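Local coordinates for SH2 domain-containing protein 3C (PDB 3T6G) that acts as an adapter in integrin-mediated adhesion and cell migration, its closed, exchange-incompetent Cdc25-homology domain serving to bind BCAR1, at residues S107-V112 against T279-R284. The protein carries 2 engineered substitutions. Numbering follows the deposited sequence.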
# COMPACT_ATOMS: atom_id res chain seq x y z
N SER A 107 -11.65 -0.10 6.04
CA SER A 107 -12.74 -0.74 5.26
C SER A 107 -13.75 -1.44 6.16
O SER A 107 -14.96 -1.30 6.00
CB SER A 107 -12.17 -1.73 4.26
OG SER A 107 -11.39 -1.06 3.29
N ILE A 108 -13.24 -2.14 7.16
CA ILE A 108 -14.11 -2.73 8.16
C ILE A 108 -14.98 -1.66 8.86
O ILE A 108 -16.19 -1.81 9.00
CB ILE A 108 -13.29 -3.51 9.18
CG1 ILE A 108 -12.50 -4.63 8.49
CG2 ILE A 108 -14.18 -4.08 10.26
CD1 ILE A 108 -11.92 -5.67 9.45
N MET A 109 -14.33 -0.58 9.31
CA MET A 109 -15.00 0.49 10.05
C MET A 109 -16.17 1.00 9.22
O MET A 109 -17.30 1.00 9.69
CB MET A 109 -14.01 1.65 10.30
CG MET A 109 -14.63 2.92 10.90
SD MET A 109 -14.96 2.58 12.62
CE MET A 109 -15.03 4.25 13.29
N LEU A 110 -15.88 1.44 8.00
CA LEU A 110 -16.90 1.90 7.08
C LEU A 110 -18.00 0.83 6.85
O LEU A 110 -19.18 1.16 6.83
CB LEU A 110 -16.27 2.36 5.76
CG LEU A 110 -15.33 3.54 6.04
CD1 LEU A 110 -14.69 4.13 4.79
CD2 LEU A 110 -16.12 4.61 6.77
N ALA A 111 -17.62 -0.44 6.71
CA ALA A 111 -18.62 -1.48 6.47
C ALA A 111 -19.54 -1.66 7.67
O ALA A 111 -20.74 -1.89 7.52
CB ALA A 111 -17.95 -2.79 6.11
N VAL A 112 -18.98 -1.54 8.87
CA VAL A 112 -19.73 -1.73 10.10
C VAL A 112 -20.75 -0.59 10.33
O VAL A 112 -21.81 -0.78 10.95
CB VAL A 112 -18.77 -1.81 11.30
CG1 VAL A 112 -19.54 -1.78 12.62
CG2 VAL A 112 -17.90 -3.07 11.19
N THR A 279 -6.41 4.60 13.37
CA THR A 279 -6.36 3.13 13.34
C THR A 279 -6.37 2.51 14.74
O THR A 279 -7.06 1.51 14.99
CB THR A 279 -5.13 2.60 12.60
OG1 THR A 279 -5.15 3.06 11.24
CG2 THR A 279 -5.14 1.08 12.62
N GLU A 280 -5.60 3.11 15.65
CA GLU A 280 -5.66 2.74 17.05
C GLU A 280 -7.07 2.85 17.61
O GLU A 280 -7.55 1.95 18.30
CB GLU A 280 -4.71 3.62 17.87
CG GLU A 280 -3.32 3.79 17.25
CD GLU A 280 -2.22 3.98 18.30
OE1 GLU A 280 -1.16 4.57 17.98
OE2 GLU A 280 -2.40 3.54 19.45
N PHE A 281 -7.75 3.95 17.32
CA PHE A 281 -9.13 4.10 17.76
C PHE A 281 -9.97 2.95 17.17
O PHE A 281 -10.75 2.29 17.88
CB PHE A 281 -9.71 5.46 17.36
CG PHE A 281 -11.22 5.53 17.45
CD1 PHE A 281 -11.85 5.77 18.66
CD2 PHE A 281 -12.00 5.34 16.32
CE1 PHE A 281 -13.25 5.83 18.75
CE2 PHE A 281 -13.41 5.40 16.39
CZ PHE A 281 -14.03 5.64 17.60
N GLN A 282 -9.80 2.71 15.88
CA GLN A 282 -10.54 1.64 15.22
C GLN A 282 -10.27 0.26 15.79
O GLN A 282 -11.20 -0.47 16.14
CB GLN A 282 -10.35 1.70 13.72
CG GLN A 282 -10.87 3.04 13.19
CD GLN A 282 -10.63 3.23 11.72
OE1 GLN A 282 -10.01 2.39 11.08
NE2 GLN A 282 -11.08 4.35 11.18
N MET A 283 -9.00 -0.10 15.94
CA MET A 283 -8.68 -1.40 16.49
C MET A 283 -9.39 -1.62 17.83
O MET A 283 -10.03 -2.64 18.03
CB MET A 283 -7.16 -1.59 16.61
CG MET A 283 -6.48 -1.53 15.26
SD MET A 283 -4.70 -1.53 15.35
CE MET A 283 -4.40 -3.24 15.85
N ARG A 284 -9.29 -0.64 18.72
CA ARG A 284 -9.95 -0.71 20.02
C ARG A 284 -11.48 -0.77 19.93
O ARG A 284 -12.14 -1.56 20.61
CB ARG A 284 -9.54 0.49 20.87
CG ARG A 284 -8.19 0.32 21.54
CD ARG A 284 -8.37 -0.58 22.74
NE ARG A 284 -7.38 -0.25 23.76
CZ ARG A 284 -7.65 0.37 24.90
NH1 ARG A 284 -8.89 0.73 25.19
NH2 ARG A 284 -6.66 0.62 25.75
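Q282 NE2 lies 3.8 Å from M109 CG, a van der Waals approach in which a buried amide rests against a methionine chain while one N-H is given to a third party, the carbonyl oxygen of V276. The pair illustrates how a polar side chain can bond back to the preceding helix 271-276 while packing on helix 93-115: the amide group itself, through NE2 and CD, lies against CB and CG of M109. The Q282 chain runs extended beyond CG (chi2 176°), carrying Q282 CD to 4.0 Å from M109 CB, and the two side chains cross at about a right angle. M109 has CG anti to its own N and then bends at chi2 (75°), which takes the sulfur past Q282, with M109 SD a more distant 4.2 Å from Q282 CG, and delivers the methyl to F281. There M109 CE meets F281 CE2 at 3.7 Å, at the edge and in the ring plane, so neither face is used by the methionine. No hydrogen bond links the two segments, and all three touching residues are buried. Within the Cdc25-homology domain, an all-helical fold, this joins helix 93-115 to the short helix 279-287, while I108 and V112 pack against F303 of helix 296-314.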